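Local coordinates for protein cytochrome c2 (PDB 1VYD) that carries electrons through a covalently attached heme c, serving as electron donor to the oxidized bacteriochlorophyll in bacterial photophosphorylation, at residues V41-A45 and G46-E50; F65-E69 and E70-T74. The protein carries 1 engineered substitution. All coordinates share one frame; numbering follows the deposited sequence.

Contact 1: V41-A45 and G46-E50. With HEM (protoporphyrin IX containing Fe), chain C.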
ATOM      1  N   VAL A  41      -4.929  -2.193  -5.321  1.00 26.62           N
ATOM      2  CA  VAL A  41      -5.409  -3.556  -5.250  1.00 25.71           C
ATOM      3  C   VAL A  41      -5.319  -4.223  -6.637  1.00 28.89           C
ATOM      4  O   VAL A  41      -6.004  -3.804  -7.585  1.00 30.77           O
ATOM      5  CB  VAL A  41      -6.825  -3.714  -4.663  1.00 26.27           C
ATOM      6  CG1 VAL A  41      -7.215  -5.214  -4.560  1.00 25.33           C
ATOM      7  CG2 VAL A  41      -6.833  -3.185  -3.216  1.00 22.31           C
ATOM      8  N   GLY A  42      -4.461  -5.239  -6.835  1.00 25.87           N
ATOM      9  CA  GLY A  42      -4.347  -5.888  -8.117  1.00 24.28           C
ATOM     10  C   GLY A  42      -3.171  -5.324  -8.870  1.00 28.66           C
ATOM     11  O   GLY A  42      -2.862  -5.742  -9.970  1.00 30.30           O
ATOM     12  N   ARG A  43      -2.449  -4.330  -8.323  1.00 28.21           N
ATOM     13  CA  ARG A  43      -1.337  -3.777  -9.098  1.00 26.04           C
ATOM     14  C   ARG A  43       0.024  -4.380  -8.708  1.00 24.69           C
ATOM     15  O   ARG A  43       0.119  -4.797  -7.555  1.00 22.30           O
ATOM     16  CB  ARG A  43      -1.301  -2.277  -8.804  1.00 24.79           C
ATOM     17  CG  ARG A  43      -0.128  -1.541  -9.429  1.00 24.29           C
ATOM     18  CD  ARG A  43      -0.359  -0.014  -9.295  1.00 27.08           C
ATOM     19  NE  ARG A  43       0.190   0.608  -8.115  1.00 28.52           N
ATOM     20  CZ  ARG A  43      -0.217   1.622  -7.344  1.00 33.05           C
ATOM     21  NH1 ARG A  43       0.475   2.099  -6.256  1.00 29.70           N
ATOM     22  NH2 ARG A  43      -1.336   2.359  -7.483  1.00 29.82           N
ATOM     23  N   THR A  44       0.935  -4.568  -9.655  1.00 22.53           N
ATOM     24  CA  THR A  44       2.227  -5.185  -9.347  1.00 24.75           C
ATOM     25  C   THR A  44       2.978  -4.305  -8.318  1.00 26.66           C
ATOM     26  O   THR A  44       3.020  -3.103  -8.544  1.00 26.42           O
ATOM     27  CB  THR A  44       3.079  -5.331 -10.638  1.00 24.00           C
ATOM     28  OG1 THR A  44       2.247  -6.081 -11.555  1.00 21.57           O
ATOM     29  CG2 THR A  44       4.402  -6.067 -10.505  1.00 19.08           C
ATOM     30  N   ALA A  45       3.545  -4.923  -7.271  1.00 24.43           N
ATOM     31  CA  ALA A  45       4.280  -4.172  -6.279  1.00 25.16           C
ATOM     32  C   ALA A  45       5.431  -3.360  -6.864  1.00 23.39           C
ATOM     33  O   ALA A  45       6.156  -3.784  -7.767  1.00 21.22           O
ATOM     34  CB  ALA A  45       4.922  -5.012  -5.179  1.00 24.06           C
ATOM     35  N   GLY A  46       5.493  -2.106  -6.366  1.00 22.37           N
ATOM     36  CA  GLY A  46       6.668  -1.276  -6.819  1.00 21.43           C
ATOM     37  C   GLY A  46       6.775  -0.987  -8.277  1.00 22.95           C
ATOM     38  O   GLY A  46       7.929  -0.824  -8.736  1.00 24.20           O
ATOM     39  N   THR A  47       5.641  -0.541  -8.927  1.00 21.32           N
ATOM     40  CA  THR A  47       5.748  -0.189 -10.371  1.00 22.55           C
ATOM     41  C   THR A  47       5.031   1.127 -10.665  1.00 21.46           C
ATOM     42  O   THR A  47       4.924   1.557 -11.808  1.00 19.63           O
ATOM     43  CB  THR A  47       5.140  -1.296 -11.302  1.00 20.02           C
ATOM     44  OG1 THR A  47       3.805  -1.561 -10.791  1.00 20.18           O
ATOM     45  CG2 THR A  47       5.867  -2.636 -11.121  1.00 17.32           C
ATOM     46  N   TYR A  48       4.367   1.755  -9.709  1.00 21.68           N
ATOM     47  CA  TYR A  48       3.716   3.048  -9.932  1.00 23.40           C
ATOM     48  C   TYR A  48       4.710   4.043 -10.532  1.00 23.34           C
ATOM     49  O   TYR A  48       5.860   4.061 -10.091  1.00 25.12           O
ATOM     50  CB  TYR A  48       3.172   3.689  -8.616  1.00 21.70           C
ATOM     51  CG  TYR A  48       2.083   4.678  -9.045  1.00 22.28           C
ATOM     52  CD1 TYR A  48       0.839   4.294  -9.495  1.00 22.26           C
ATOM     53  CD2 TYR A  48       2.420   6.031  -9.000  1.00 20.87           C
ATOM     54  CE1 TYR A  48      -0.078   5.273  -9.945  1.00 23.91           C
ATOM     55  CE2 TYR A  48       1.528   7.003  -9.425  1.00 24.05           C
ATOM     56  CZ  TYR A  48       0.282   6.611  -9.890  1.00 26.65           C
ATOM     57  OH  TYR A  48      -0.596   7.639 -10.275  1.00 26.53           O
ATOM     58  N   PRO A  49       4.414   4.586 -11.700  1.00 26.20           N
ATOM     59  CA  PRO A  49       5.282   5.490 -12.434  1.00 25.75           C
ATOM     60  C   PRO A  49       5.729   6.738 -11.643  1.00 27.18           C
ATOM     61  O   PRO A  49       5.040   7.271 -10.770  1.00 24.73           O
ATOM     62  CB  PRO A  49       4.497   5.995 -13.638  1.00 23.16           C
ATOM     63  CG  PRO A  49       3.118   5.484 -13.469  1.00 25.30           C
ATOM     64  CD  PRO A  49       3.063   4.445 -12.369  1.00 25.81           C
ATOM     65  N   GLU A  50       6.974   7.158 -11.902  1.00 25.33           N
ATOM     66  CA  GLU A  50       7.646   8.321 -11.383  1.00 26.11           C
ATOM     67  C   GLU A  50       7.777   8.365  -9.868  1.00 25.96           C
ATOM     68  O   GLU A  50       7.694   9.350  -9.153  1.00 23.56           O
ATOM     69  CB  GLU A  50       6.965   9.580 -11.968  1.00 26.72           C
ATOM     70  CG  GLU A  50       6.944   9.728 -13.470  1.00 28.31           C
ATOM     71  CD  GLU A  50       6.492  11.117 -13.923  1.00 33.37           C
ATOM     72  OE1 GLU A  50       6.157  12.010 -13.087  1.00 33.28           O
ATOM     73  OE2 GLU A  50       6.487  11.358 -15.156  1.00 33.17           O
TER
HETATM   74  CHA HEM C1117       4.369   1.878   0.077  1.00 25.42           C
HETATM   75  CHB HEM C1117      -0.078   1.258   1.969  1.00 23.55           C
HETATM   76  CHC HEM C1117       1.075   4.325   5.579  1.00 22.83           C
HETATM   77  CHD HEM C1117       5.149   5.546   3.196  1.00 23.53           C
HETATM   78  C1A HEM C1117       3.091   1.403   0.351  1.00 23.79           C
HETATM   79  C2A HEM C1117       2.383   0.386  -0.400  1.00 24.74           C
HETATM   80  C3A HEM C1117       1.197   0.233   0.148  1.00 23.13           C
HETATM   81  C4A HEM C1117       1.105   1.134   1.256  1.00 23.40           C
HETATM   82  CMA HEM C1117      -0.036  -0.653  -0.148  1.00 27.42           C
HETATM   83  CAA HEM C1117       3.013  -0.335  -1.642  1.00 23.06           C
HETATM   84  CBA HEM C1117       2.641   0.430  -2.890  1.00 23.66           C
HETATM   85  CGA HEM C1117       3.133  -0.071  -4.231  1.00 25.21           C
HETATM   86  O1A HEM C1117       3.785  -1.153  -4.305  1.00 26.00           O
HETATM   87  O2A HEM C1117       2.956   0.758  -5.156  1.00 23.17           O
HETATM   88  C1B HEM C1117      -0.090   2.061   3.093  1.00 21.50           C
HETATM   89  C2B HEM C1117      -1.204   2.097   4.008  1.00 23.67           C
HETATM   90  C3B HEM C1117      -0.840   2.911   5.008  1.00 23.50           C
HETATM   91  C4B HEM C1117       0.450   3.453   4.730  1.00 22.22           C
HETATM   92  CMB HEM C1117      -2.555   1.331   3.796  1.00 21.52           C
HETATM   93  CAB HEM C1117      -1.591   3.229   6.325  1.00 23.40           C
HETATM   94  CBB HEM C1117      -2.047   2.177   7.103  1.00 24.22           C
HETATM   95  C1C HEM C1117       2.281   4.913   5.214  1.00 24.27           C
HETATM   96  C2C HEM C1117       2.911   5.993   5.962  1.00 22.05           C
HETATM   97  C3C HEM C1117       4.026   6.304   5.332  1.00 24.33           C
HETATM   98  C4C HEM C1117       4.140   5.465   4.151  1.00 25.14           C
HETATM   99  CMC HEM C1117       2.253   6.594   7.217  1.00 21.81           C
HETATM  100  CAC HEM C1117       5.154   7.280   5.727  1.00 28.10           C
HETATM  101  CBC HEM C1117       5.503   7.549   7.028  1.00 29.21           C
HETATM  102  C1D HEM C1117       5.256   4.678   2.125  1.00 22.26           C
HETATM  103  C2D HEM C1117       6.425   4.565   1.293  1.00 21.39           C
HETATM  104  C3D HEM C1117       6.207   3.554   0.432  1.00 22.27           C
HETATM  105  C4D HEM C1117       4.927   2.963   0.742  1.00 25.18           C
HETATM  106  CMD HEM C1117       7.626   5.516   1.410  1.00 21.32           C
HETATM  107  CAD HEM C1117       7.134   2.965  -0.629  1.00 24.71           C
HETATM  108  CBD HEM C1117       7.836   1.726   0.037  1.00 27.00           C
HETATM  109  CGD HEM C1117       9.226   1.409  -0.439  1.00 30.22           C
HETATM  110  O1D HEM C1117       9.815   0.589   0.308  1.00 32.31           O
HETATM  111  O2D HEM C1117       9.780   2.052  -1.385  1.00 30.83           O
HETATM  112  NA  HEM C1117       2.282   1.839   1.347  1.00 22.97           N
HETATM  113  NB  HEM C1117       0.877   2.920   3.517  1.00 21.55           N
HETATM  114  NC  HEM C1117       3.054   4.596   4.119  1.00 24.22           N
HETATM  115  ND  HEM C1117       4.356   3.668   1.799  1.00 22.25           N
HETATM  116 FE   HEM C1117       2.658   3.249   2.701  1.00 25.71          FE
HETATM  117  O   HOH W   1       2.957  -0.684  -7.455  1.00 29.77           O
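The guanidinium group of R43 meets the ring of Y48 on one face and a heme propionate at its edge. Over the centre of that face lies Y48 CD1, 3.5 Å from R43 NH2, with the two planes tilted 47° apart, so the groups lean on each other without stacking flat. In the guanidinium plane, R43 NH1 donates a nearly straight hydrogen bond to heme O2A (3.0 Å). NH1 also donates to the backbone oxygen of N36, whose side-chain amide in turn donates to Y48 OH; one residue thereby steadies both flat groups. P49 CD rests over one face of the Y48 ring, offset toward its rim.

A bend in the R43 side chain (chi3 92°) swings the guanidinium round toward the propionate after an extended start from the backbone. Its NE reaches water 1 in the same plane, and this water is gripped four ways: it accepts from R43 NE and T47 N, and donates to T44 O and to heme O2A, the last at 2.7 Å. The other carboxylate oxygen, heme O1A, accepts from G46 N at 2.8 Å. Opposite charge and several N-H groups thus hold the propionate, and would be expected to stabilise its ionised form.

Farther round the turn, T47 OG1 donates to T44 O at 2.8 Å. With chi1 at 51°, OG1 sits between backbone N and carbonyl carbon and is aimed back at that oxygen, while the methyls T44 CG2 and T47 CG2 touch at 3.8 Å. G46 makes the bend with positive phi. The whole is a propionate-binding loop of the class I cytochrome c fold, lying along the propionate edge of the heme.

Contact 2: F65-E69 and E70-T74. With HEM (protoporphyrin IX containing Fe), chain C.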
ATOM      1  N   PHE A  65       4.422 -10.726  -8.073  1.00 34.26           N
ATOM      2  CA  PHE A  65       3.537 -10.293  -7.033  1.00 31.12           C
ATOM      3  C   PHE A  65       2.768  -8.999  -7.345  1.00 30.03           C
ATOM      4  O   PHE A  65       3.275  -7.893  -7.495  1.00 26.30           O
ATOM      5  CB  PHE A  65       4.377 -10.211  -5.753  1.00 30.37           C
ATOM      6  CG  PHE A  65       3.530  -9.831  -4.550  1.00 32.11           C
ATOM      7  CD1 PHE A  65       3.011 -10.847  -3.770  1.00 32.07           C
ATOM      8  CD2 PHE A  65       3.348  -8.487  -4.195  1.00 31.06           C
ATOM      9  CE1 PHE A  65       2.279 -10.548  -2.631  1.00 34.03           C
ATOM     10  CE2 PHE A  65       2.621  -8.204  -3.038  1.00 33.87           C
ATOM     11  CZ  PHE A  65       2.042  -9.202  -2.277  1.00 32.06           C
ATOM     12  N   ALA A  66       1.438  -9.132  -7.205  1.00 27.44           N
ATOM     13  CA  ALA A  66       0.481  -8.084  -7.251  1.00 29.25           C
ATOM     14  C   ALA A  66      -0.259  -8.082  -5.891  1.00 31.97           C
ATOM     15  O   ALA A  66      -0.549  -9.155  -5.382  1.00 31.76           O
ATOM     16  CB  ALA A  66      -0.493  -8.293  -8.390  1.00 27.31           C
ATOM     17  N   TRP A  67      -0.501  -6.874  -5.339  1.00 30.73           N
ATOM     18  CA  TRP A  67      -1.207  -6.802  -4.102  1.00 30.20           C
ATOM     19  C   TRP A  67      -2.654  -7.271  -4.154  1.00 30.58           C
ATOM     20  O   TRP A  67      -3.460  -6.811  -4.955  1.00 31.11           O
ATOM     21  CB  TRP A  67      -1.322  -5.308  -3.662  1.00 30.02           C
ATOM     22  CG  TRP A  67       0.023  -4.702  -3.423  1.00 26.41           C
ATOM     23  CD1 TRP A  67       0.681  -3.772  -4.203  1.00 26.11           C
ATOM     24  CD2 TRP A  67       0.824  -4.910  -2.274  1.00 26.50           C
ATOM     25  NE1 TRP A  67       1.845  -3.398  -3.616  1.00 23.80           N
ATOM     26  CE2 TRP A  67       1.989  -4.143  -2.443  1.00 25.47           C
ATOM     27  CE3 TRP A  67       0.687  -5.706  -1.119  1.00 27.07           C
ATOM     28  CZ2 TRP A  67       3.009  -4.153  -1.484  1.00 24.94           C
ATOM     29  CZ3 TRP A  67       1.700  -5.755  -0.208  1.00 25.60           C
ATOM     30  CH2 TRP A  67       2.868  -4.961  -0.393  1.00 26.47           C
ATOM     31  N   THR A  68      -3.085  -7.826  -3.007  1.00 33.04           N
ATOM     32  CA  THR A  68      -4.456  -8.263  -2.785  1.00 33.99           C
ATOM     33  C   THR A  68      -4.825  -7.583  -1.470  1.00 35.99           C
ATOM     34  O   THR A  68      -3.897  -7.108  -0.784  1.00 39.31           O
ATOM     35  CB  THR A  68      -4.565  -9.797  -2.649  1.00 34.78           C
ATOM     36  OG1 THR A  68      -3.793 -10.286  -1.548  1.00 34.66           O
ATOM     37  CG2 THR A  68      -4.079 -10.496  -3.909  1.00 34.75           C
ATOM     38  N   GLU A  69      -6.064  -7.522  -1.058  1.00 38.06           N
ATOM     39  CA  GLU A  69      -6.482  -6.941   0.205  1.00 38.90           C
ATOM     40  C   GLU A  69      -5.828  -7.615   1.400  1.00 39.13           C
ATOM     41  O   GLU A  69      -5.412  -6.919   2.341  1.00 40.90           O
ATOM     42  CB  GLU A  69      -7.995  -7.102   0.374  1.00 39.40           C
ATOM     43  CG  GLU A  69      -8.738  -6.137  -0.562  1.00 39.55           C
ATOM     44  CD  GLU A  69     -10.235  -6.246  -0.288  1.00 41.39           C
ATOM     45  OE1 GLU A  69     -10.683  -6.191   0.879  1.00 41.50           O
ATOM     46  OE2 GLU A  69     -10.948  -6.454  -1.295  1.00 42.52           O
ATOM     47  N   GLU A  70      -5.777  -8.942   1.352  1.00 39.38           N
ATOM     48  CA  GLU A  70      -5.187  -9.758   2.410  1.00 38.61           C
ATOM     49  C   GLU A  70      -3.705  -9.483   2.487  1.00 37.04           C
ATOM     50  O   GLU A  70      -3.220  -9.368   3.610  1.00 41.18           O
ATOM     51  CB  GLU A  70      -5.436 -11.257   2.094  1.00 44.46           C
ATOM     52  CG  GLU A  70      -4.994 -12.190   3.201  1.00 53.35           C
ATOM     53  CD  GLU A  70      -5.101 -13.666   2.874  1.00 59.50           C
ATOM     54  OE1 GLU A  70      -4.676 -14.125   1.767  1.00 61.74           O
ATOM     55  OE2 GLU A  70      -5.545 -14.446   3.775  1.00 62.54           O
ATOM     56  N   ASP A  71      -2.939  -9.414   1.392  1.00 32.55           N
ATOM     57  CA  ASP A  71      -1.562  -8.994   1.491  1.00 32.50           C
ATOM     58  C   ASP A  71      -1.448  -7.524   1.928  1.00 30.56           C
ATOM     59  O   ASP A  71      -0.475  -7.180   2.574  1.00 30.56           O
ATOM     60  CB  ASP A  71      -0.752  -9.184   0.202  1.00 34.66           C
ATOM     61  CG  ASP A  71      -0.825 -10.639  -0.241  1.00 38.68           C
ATOM     62  OD1 ASP A  71      -1.261 -10.937  -1.373  1.00 42.20           O
ATOM     63  OD2 ASP A  71      -0.415 -11.463   0.590  1.00 38.52           O
ATOM     64  N   ILE A  72      -2.314  -6.600   1.565  1.00 29.78           N
ATOM     65  CA  ILE A  72      -2.156  -5.233   2.061  1.00 31.65           C
ATOM     66  C   ILE A  72      -2.300  -5.200   3.577  1.00 32.76           C
ATOM     67  O   ILE A  72      -1.459  -4.606   4.277  1.00 31.08           O
ATOM     68  CB  ILE A  72      -3.170  -4.278   1.378  1.00 30.49           C
ATOM     69  CG1 ILE A  72      -2.712  -4.203  -0.103  1.00 29.01           C
ATOM     70  CG2 ILE A  72      -3.134  -2.927   2.086  1.00 27.16           C
ATOM     71  CD1 ILE A  72      -3.617  -3.360  -0.960  1.00 30.98           C
ATOM     72  N   ALA A  73      -3.382  -5.854   4.067  1.00 34.37           N
ATOM     73  CA  ALA A  73      -3.633  -6.013   5.502  1.00 36.40           C
ATOM     74  C   ALA A  73      -2.445  -6.551   6.273  1.00 36.07           C
ATOM     75  O   ALA A  73      -2.216  -6.066   7.377  1.00 38.01           O
ATOM     76  CB  ALA A  73      -4.700  -7.107   5.793  1.00 37.66           C
ATOM     77  N   THR A  74      -1.706  -7.526   5.740  1.00 34.76           N
ATOM     78  CA  THR A  74      -0.543  -8.037   6.504  1.00 33.67           C
ATOM     79  C   THR A  74       0.653  -7.132   6.347  1.00 33.51           C
ATOM     80  O   THR A  74       1.524  -7.018   7.212  1.00 31.42           O
ATOM     81  CB  THR A  74      -0.124  -9.427   5.965  1.00 34.97           C
ATOM     82  OG1 THR A  74      -1.218 -10.372   6.049  1.00 37.36           O
ATOM     83  CG2 THR A  74       1.032  -9.997   6.751  1.00 35.84           C
TER
HETATM   84  CHA HEM C1117       4.369   1.878   0.077  1.00 25.42           C
HETATM   85  CHB HEM C1117      -0.078   1.258   1.969  1.00 23.55           C
HETATM   86  CHC HEM C1117       1.075   4.325   5.579  1.00 22.83           C
HETATM   87  CHD HEM C1117       5.149   5.546   3.196  1.00 23.53           C
HETATM   88  C1A HEM C1117       3.091   1.403   0.351  1.00 23.79           C
HETATM   89  C2A HEM C1117       2.383   0.386  -0.400  1.00 24.74           C
HETATM   90  C3A HEM C1117       1.197   0.233   0.148  1.00 23.13           C
HETATM   91  C4A HEM C1117       1.105   1.134   1.256  1.00 23.40           C
HETATM   92  CMA HEM C1117      -0.036  -0.653  -0.148  1.00 27.42           C
HETATM   93  CAA HEM C1117       3.013  -0.335  -1.642  1.00 23.06           C
HETATM   94  CBA HEM C1117       2.641   0.430  -2.890  1.00 23.66           C
HETATM   95  CGA HEM C1117       3.133  -0.071  -4.231  1.00 25.21           C
HETATM   96  O1A HEM C1117       3.785  -1.153  -4.305  1.00 26.00           O
HETATM   97  O2A HEM C1117       2.956   0.758  -5.156  1.00 23.17           O
HETATM   98  C1B HEM C1117      -0.090   2.061   3.093  1.00 21.50           C
HETATM   99  C2B HEM C1117      -1.204   2.097   4.008  1.00 23.67           C
HETATM  100  C3B HEM C1117      -0.840   2.911   5.008  1.00 23.50           C
HETATM  101  C4B HEM C1117       0.450   3.453   4.730  1.00 22.22           C
HETATM  102  CMB HEM C1117      -2.555   1.331   3.796  1.00 21.52           C
HETATM  103  CAB HEM C1117      -1.591   3.229   6.325  1.00 23.40           C
HETATM  104  CBB HEM C1117      -2.047   2.177   7.103  1.00 24.22           C
HETATM  105  C1C HEM C1117       2.281   4.913   5.214  1.00 24.27           C
HETATM  106  C2C HEM C1117       2.911   5.993   5.962  1.00 22.05           C
HETATM  107  C3C HEM C1117       4.026   6.304   5.332  1.00 24.33           C
HETATM  108  C4C HEM C1117       4.140   5.465   4.151  1.00 25.14           C
HETATM  109  CMC HEM C1117       2.253   6.594   7.217  1.00 21.81           C
HETATM  110  CAC HEM C1117       5.154   7.280   5.727  1.00 28.10           C
HETATM  111  CBC HEM C1117       5.503   7.549   7.028  1.00 29.21           C
HETATM  112  C1D HEM C1117       5.256   4.678   2.125  1.00 22.26           C
HETATM  113  C2D HEM C1117       6.425   4.565   1.293  1.00 21.39           C
HETATM  114  C3D HEM C1117       6.207   3.554   0.432  1.00 22.27           C
HETATM  115  C4D HEM C1117       4.927   2.963   0.742  1.00 25.18           C
HETATM  116  CMD HEM C1117       7.626   5.516   1.410  1.00 21.32           C
HETATM  117  CAD HEM C1117       7.134   2.965  -0.629  1.00 24.71           C
HETATM  118  CBD HEM C1117       7.836   1.726   0.037  1.00 27.00           C
HETATM  119  CGD HEM C1117       9.226   1.409  -0.439  1.00 30.22           C
HETATM  120  O1D HEM C1117       9.815   0.589   0.308  1.00 32.31           O
HETATM  121  O2D HEM C1117       9.780   2.052  -1.385  1.00 30.83           O
HETATM  122  NA  HEM C1117       2.282   1.839   1.347  1.00 22.97           N
HETATM  123  NB  HEM C1117       0.877   2.920   3.517  1.00 21.55           N
HETATM  124  NC  HEM C1117       3.054   4.596   4.119  1.00 24.22           N
HETATM  125  ND  HEM C1117       4.356   3.668   1.799  1.00 22.25           N
HETATM  126 FE   HEM C1117       2.658   3.249   2.701  1.00 25.71          FE
HETATM  127  O   HOH W   2      -0.108 -11.825  -4.166  1.00 60.69           O
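T68 and D71 are joined by two hydrogen bonds at the start of a helix. T68 OG1 accepts from D71 N at 3.2 Å, almost straight at 170°, and donates to D71 OD1 at 2.6 Å, coming from above the carboxylate plane. The hydroxyl can do both because chi1 of 60° places it between the T68 backbone N and carbonyl carbon, facing the first helical turn. T68 is thus the N-cap residue. Water 2 donates to D71 OD1 as well and to A66 O, tying the carboxylate to the incoming chain; the helix N-terminus would probably favour its negative charge. The backbone bonds I72 N to T68 O and A73 N to E69 O begin the helical pattern.

Beyond this polar knot, F65 turns its ring edge to D71 CB, 3.7 Å from F65 CZ. F65 CE2 lies over one face of the W67 indole, offset toward the rim. I72 CG1 packs against W67 CE3 at 3.9 Å, their side chains crossing at about a right angle. At its other end the indole donates from NE1 to heme O1A (3.0 Å, 169°).

The loop lies between helices 55-62 and 69-77: F65 touches L60 and W67 touches I57 of the former, F65 and D71 meet F82 of helix 79-87, and E69 lies against helix 104-113.

Contact 1 closes before contact 2 opens along the chain, with helix 55-62 between them, yet their centres lie only about 12 Å apart. The two runs meet directly: G42 N lies 2.6 Å from W67 O and A45 N 3.0 Å from F65 O, both probable hydrogen bonds, while A66 CB packs on R43 O. Contact 1 is entirely loop, whereas contact 2 leads from loop into helix 69-77. The heme joins them further, since one propionate is bound from both contacts, G46 and W67 sharing its oxygen O1A. Two stretches on either side of helix 55-62 in the chain thus hold the same propionate of the electron-carrying heme.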